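Local coordinates for putative uncharacterized protein (Xanthomonas oryzae pv. oryzae, PDB 4KL0) that binds calcium and is a bacterial effector of the inosine-uridine nucleoside hydrolase family, which may hydrolyse N-glycosyl compounds, at residues V7-L19 / K360-A372. Numbering follows the deposited sequence.
Sequences VLTPTEAAVLREL and KARLLLSALAKAA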
loop_
_atom_site.group_PDB
_atom_site.type_symbol
_atom_site.label_atom_id
_atom_site.label_comp_id
_atom_site.label_asym_id
_atom_site.label_seq_id
_atom_site.Cartn_x
_atom_site.Cartn_y
_atom_site.Cartn_z
ATOM N N VAL A 7 -7.373 -7.173 21.772
ATOM C CA VAL A 7 -8.371 -6.277 22.359
ATOM C C VAL A 7 -8.252 -4.889 21.748
ATOM O O VAL A 7 -7.155 -4.404 21.372
ATOM C CB VAL A 7 -8.339 -6.198 23.938
ATOM C CG1 VAL A 7 -7.256 -5.232 24.432
ATOM C CG2 VAL A 7 -9.681 -5.740 24.504
ATOM N N LEU A 8 -9.422 -4.275 21.670
ATOM C CA LEU A 8 -9.673 -2.972 21.120
ATOM C C LEU A 8 -10.215 -2.096 22.238
ATOM O O LEU A 8 -10.794 -2.616 23.204
ATOM C CB LEU A 8 -10.749 -3.128 20.082
ATOM C CG LEU A 8 -10.371 -4.005 18.874
ATOM C CD1 LEU A 8 -11.511 -4.018 17.907
ATOM C CD2 LEU A 8 -9.140 -3.385 18.251
ATOM N N THR A 9 -10.073 -0.787 22.079
ATOM C CA THR A 9 -10.676 0.180 22.984
ATOM C C THR A 9 -12.144 0.293 22.644
ATOM O O THR A 9 -12.552 -0.061 21.540
ATOM C CB THR A 9 -10.068 1.603 22.826
ATOM O OG1 THR A 9 -10.404 2.150 21.538
ATOM C CG2 THR A 9 -8.565 1.570 23.013
ATOM N N PRO A 10 -12.954 0.834 23.579
ATOM C CA PRO A 10 -14.367 1.003 23.215
ATOM C C PRO A 10 -14.604 1.655 21.879
ATOM O O PRO A 10 -15.389 1.103 21.113
ATOM C CB PRO A 10 -14.901 1.937 24.312
ATOM C CG PRO A 10 -14.079 1.569 25.499
ATOM C CD PRO A 10 -12.697 1.275 24.967
ATOM N N THR A 11 -13.981 2.799 21.590
ATOM C CA THR A 11 -14.240 3.441 20.309
ATOM C C THR A 11 -13.664 2.642 19.103
ATOM O O THR A 11 -14.179 2.726 18.002
ATOM C CB THR A 11 -13.785 4.911 20.264
ATOM O OG1 THR A 11 -12.347 4.992 20.176
ATOM C CG2 THR A 11 -14.265 5.619 21.509
ATOM N N GLU A 12 -12.582 1.897 19.307
ATOM C CA GLU A 12 -12.054 1.059 18.211
ATOM C C GLU A 12 -13.031 -0.091 17.948
ATOM O O GLU A 12 -13.360 -0.399 16.808
ATOM C CB GLU A 12 -10.682 0.489 18.562
ATOM C CG GLU A 12 -9.573 1.518 18.357
ATOM C CD GLU A 12 -8.275 1.100 19.043
ATOM O OE1 GLU A 12 -8.244 0.107 19.851
ATOM O OE2 GLU A 12 -7.280 1.810 18.771
ATOM N N ALA A 13 -13.502 -0.709 19.022
ATOM C CA ALA A 13 -14.388 -1.854 18.894
ATOM C C ALA A 13 -15.664 -1.392 18.180
ATOM O O ALA A 13 -16.179 -2.094 17.308
ATOM C CB ALA A 13 -14.687 -2.481 20.265
ATOM N N ALA A 14 -16.159 -0.193 18.507
ATOM C CA ALA A 14 -17.344 0.348 17.820
ATOM C C ALA A 14 -17.184 0.628 16.335
ATOM O O ALA A 14 -18.116 0.462 15.530
ATOM C CB ALA A 14 -17.837 1.629 18.526
ATOM N N VAL A 15 -16.000 1.081 15.931
ATOM C CA VAL A 15 -15.853 1.386 14.529
ATOM C C VAL A 15 -15.760 0.086 13.712
ATOM O O VAL A 15 -16.211 0.038 12.599
ATOM C CB VAL A 15 -14.660 2.329 14.214
ATOM C CG1 VAL A 15 -13.387 1.595 14.272
ATOM C CG2 VAL A 15 -14.808 2.909 12.838
ATOM N N LEU A 16 -15.238 -0.968 14.328
ATOM C CA LEU A 16 -15.112 -2.236 13.637
ATOM C C LEU A 16 -16.483 -2.931 13.567
ATOM O O LEU A 16 -16.840 -3.511 12.538
ATOM C CB LEU A 16 -14.046 -3.111 14.296
ATOM C CG LEU A 16 -13.927 -4.482 13.657
ATOM C CD1 LEU A 16 -13.431 -4.380 12.206
ATOM C CD2 LEU A 16 -12.939 -5.294 14.522
ATOM N N ARG A 17 -17.272 -2.821 14.626
ATOM C CA ARG A 17 -18.672 -3.272 14.555
ATOM C C ARG A 17 -19.435 -2.579 13.420
ATOM O O ARG A 17 -20.185 -3.210 12.639
ATOM C CB ARG A 17 -19.353 -2.950 15.885
ATOM C CG ARG A 17 -20.759 -3.492 16.055
ATOM C CD ARG A 17 -21.187 -3.259 17.505
ATOM N NE ARG A 17 -20.302 -3.953 18.441
ATOM C CZ ARG A 17 -19.531 -3.357 19.358
ATOM N NH1 ARG A 17 -19.552 -2.025 19.521
ATOM N NH2 ARG A 17 -18.739 -4.096 20.126
ATOM N N GLU A 18 -19.252 -1.273 13.310
ATOM C CA GLU A 18 -19.889 -0.506 12.255
ATOM C C GLU A 18 -19.459 -0.930 10.852
ATOM O O GLU A 18 -20.270 -1.042 9.925
ATOM C CB GLU A 18 -19.641 1.001 12.466
ATOM C CG GLU A 18 -20.260 1.860 11.357
ATOM C CD GLU A 18 -19.864 3.352 11.427
ATOM O OE1 GLU A 18 -19.045 3.742 12.318
ATOM O OE2 GLU A 18 -20.397 4.129 10.585
ATOM N N LEU A 19 -18.161 -1.150 10.655
ATOM C CA LEU A 19 -17.726 -1.613 9.348
ATOM C C LEU A 19 -18.365 -2.970 9.041
ATOM O O LEU A 19 -18.742 -3.252 7.893
ATOM C CB LEU A 19 -16.204 -1.751 9.308
ATOM C CG LEU A 19 -15.669 -2.448 8.061
ATOM C CD1 LEU A 19 -15.981 -1.714 6.742
ATOM C CD2 LEU A 19 -14.183 -2.672 8.199
ATOM N N LYS A 360 -12.236 8.966 11.815
ATOM C CA LYS A 360 -12.732 7.607 11.682
ATOM C C LYS A 360 -11.745 6.714 10.885
ATOM O O LYS A 360 -11.571 5.557 11.213
ATOM C CB LYS A 360 -14.117 7.574 11.039
ATOM C CG LYS A 360 -14.684 6.148 10.891
ATOM C CD LYS A 360 -16.126 6.070 11.237
ATOM C CE LYS A 360 -17.024 6.579 10.162
ATOM N NZ LYS A 360 -18.436 6.576 10.692
ATOM N N ALA A 361 -11.154 7.262 9.833
ATOM C CA ALA A 361 -10.100 6.527 9.117
ATOM C C ALA A 361 -8.956 6.154 10.052
ATOM O O ALA A 361 -8.445 5.007 10.030
ATOM C CB ALA A 361 -9.597 7.348 7.909
ATOM N N ARG A 362 -8.503 7.104 10.875
ATOM C CA ARG A 362 -7.462 6.804 11.868
ATOM C C ARG A 362 -7.872 5.673 12.822
ATOM O O ARG A 362 -7.089 4.752 13.091
ATOM C CB ARG A 362 -7.151 8.039 12.721
ATOM C CG ARG A 362 -6.400 9.162 12.015
ATOM C CD ARG A 362 -5.987 10.237 13.068
ATOM N NE ARG A 362 -5.508 11.440 12.382
ATOM C CZ ARG A 362 -6.257 12.508 12.113
ATOM N NH1 ARG A 362 -7.543 12.549 12.497
ATOM N NH2 ARG A 362 -5.713 13.547 11.472
ATOM N N LEU A 363 -9.113 5.745 13.330
ATOM C CA LEU A 363 -9.608 4.800 14.322
ATOM C C LEU A 363 -9.812 3.407 13.683
ATOM O O LEU A 363 -9.432 2.370 14.237
ATOM C CB LEU A 363 -10.936 5.337 14.890
ATOM C CG LEU A 363 -11.371 4.922 16.273
ATOM C CD1 LEU A 363 -10.310 5.303 17.289
ATOM C CD2 LEU A 363 -12.673 5.660 16.557
ATOM N N LEU A 364 -10.356 3.393 12.480
ATOM C CA LEU A 364 -10.488 2.137 11.718
ATOM C C LEU A 364 -9.148 1.471 11.367
ATOM O O LEU A 364 -8.998 0.231 11.514
ATOM C CB LEU A 364 -11.333 2.339 10.478
ATOM C CG LEU A 364 -11.594 1.046 9.718
ATOM C CD1 LEU A 364 -12.432 0.083 10.589
ATOM C CD2 LEU A 364 -12.291 1.367 8.436
ATOM N N LEU A 365 -8.164 2.261 10.933
ATOM C CA LEU A 365 -6.821 1.689 10.711
ATOM C C LEU A 365 -6.298 1.065 11.996
ATOM O O LEU A 365 -5.811 -0.074 11.962
ATOM C CB LEU A 365 -5.827 2.752 10.209
ATOM C CG LEU A 365 -6.088 3.195 8.769
ATOM C CD1 LEU A 365 -5.338 4.514 8.485
ATOM C CD2 LEU A 365 -5.698 2.160 7.687
ATOM N N SER A 366 -6.410 1.749 13.152
ATOM C CA SER A 366 -5.937 1.165 14.418
ATOM C C SER A 366 -6.726 -0.115 14.778
ATOM O O SER A 366 -6.128 -1.129 15.167
ATOM C CB SER A 366 -5.972 2.220 15.551
ATOM O OG SER A 366 -5.547 1.639 16.798
ATOM N N ALA A 367 -8.056 -0.055 14.655
ATOM C CA ALA A 367 -8.892 -1.243 14.936
ATOM C C ALA A 367 -8.506 -2.451 14.091
ATOM O O ALA A 367 -8.317 -3.558 14.627
ATOM C CB ALA A 367 -10.371 -0.919 14.789
ATOM N N LEU A 368 -8.353 -2.240 12.776
ATOM C CA LEU A 368 -8.022 -3.348 11.911
ATOM C C LEU A 368 -6.635 -3.919 12.228
ATOM O O LEU A 368 -6.482 -5.134 12.268
ATOM C CB LEU A 368 -8.120 -2.900 10.454
ATOM C CG LEU A 368 -9.503 -2.490 9.911
ATOM C CD1 LEU A 368 -9.315 -1.746 8.603
ATOM C CD2 LEU A 368 -10.404 -3.716 9.673
ATOM N N ALA A 369 -5.628 -3.056 12.427
ATOM C CA ALA A 369 -4.291 -3.591 12.665
ATOM C C ALA A 369 -4.228 -4.347 14.001
ATOM O O ALA A 369 -3.657 -5.459 14.088
ATOM C CB ALA A 369 -3.301 -2.536 12.633
ATOM N N LYS A 370 -4.870 -3.807 15.034
ATOM C CA LYS A 370 -4.823 -4.529 16.325
ATOM C C LYS A 370 -5.562 -5.854 16.279
ATOM O O LYS A 370 -5.076 -6.868 16.842
ATOM C CB LYS A 370 -5.413 -3.703 17.476
ATOM C CG LYS A 370 -4.619 -2.496 17.863
ATOM C CD LYS A 370 -5.458 -1.658 18.830
ATOM C CE LYS A 370 -4.648 -0.577 19.512
ATOM N NZ LYS A 370 -5.489 0.123 20.592
ATOM N N ALA A 371 -6.722 -5.887 15.613
ATOM C CA ALA A 371 -7.486 -7.141 15.519
ATOM C C ALA A 371 -6.702 -8.201 14.726
ATOM O O ALA A 371 -6.721 -9.399 15.059
ATOM C CB ALA A 371 -8.888 -6.880 14.905
ATOM N N ALA A 372 -5.956 -7.743 13.711
ATOM C CA ALA A 372 -5.232 -8.627 12.819
ATOM C C ALA A 372 -4.102 -9.333 13.575
ATOM O O ALA A 372 -3.680 -10.433 13.176
ATOM C CB ALA A 372 -4.665 -7.809 11.597
HETATM O O HOH W 1 -6.430 -1.727 22.308
#
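V15 packs its two methyls over helix 360-372, a knob in the hole formed by K360, L363, L364 and A367. CG1 lies over the backbone of L364, 3.9 Å from its CA, while CG2, anti to the V15 backbone N, reaches the aliphatic part of K360. The helices cross almost perpendicularly, at -91°, and the small A367 lets them close in: its CB stands 3.6 Å from E12 O. L16 sets its branched end against L368, and L19 reaches both L364 and L368, on the side where L368 also meets helix 41-54. L363 instead lays its methyls against T11.

E12 is a second knob, and a polar one. Its carboxylate is gripped from several directions: K370 NZ meets the syn lone pair of OE1 at 2.9 Å, S366 OG donates to OE2 at 2.6 Å from above the carboxylate plane, and T9 N reaches OE1 on the anti side, tilted out of the carboxylate plane. T9 OG1 in turn accepts from E12 N, completing a capping box at the start of helix 10-20. A water joins K370 NZ to V7 O. At the far end, K360 bends at chi2 and chi3 to bring NZ 3.1 Å from E18 OE2.

An apolar centre flanked by two salt bridges thus ties the chain's first helix to its last, and the buried E12 carboxylate, with so many donors around it, is probably kept ionised.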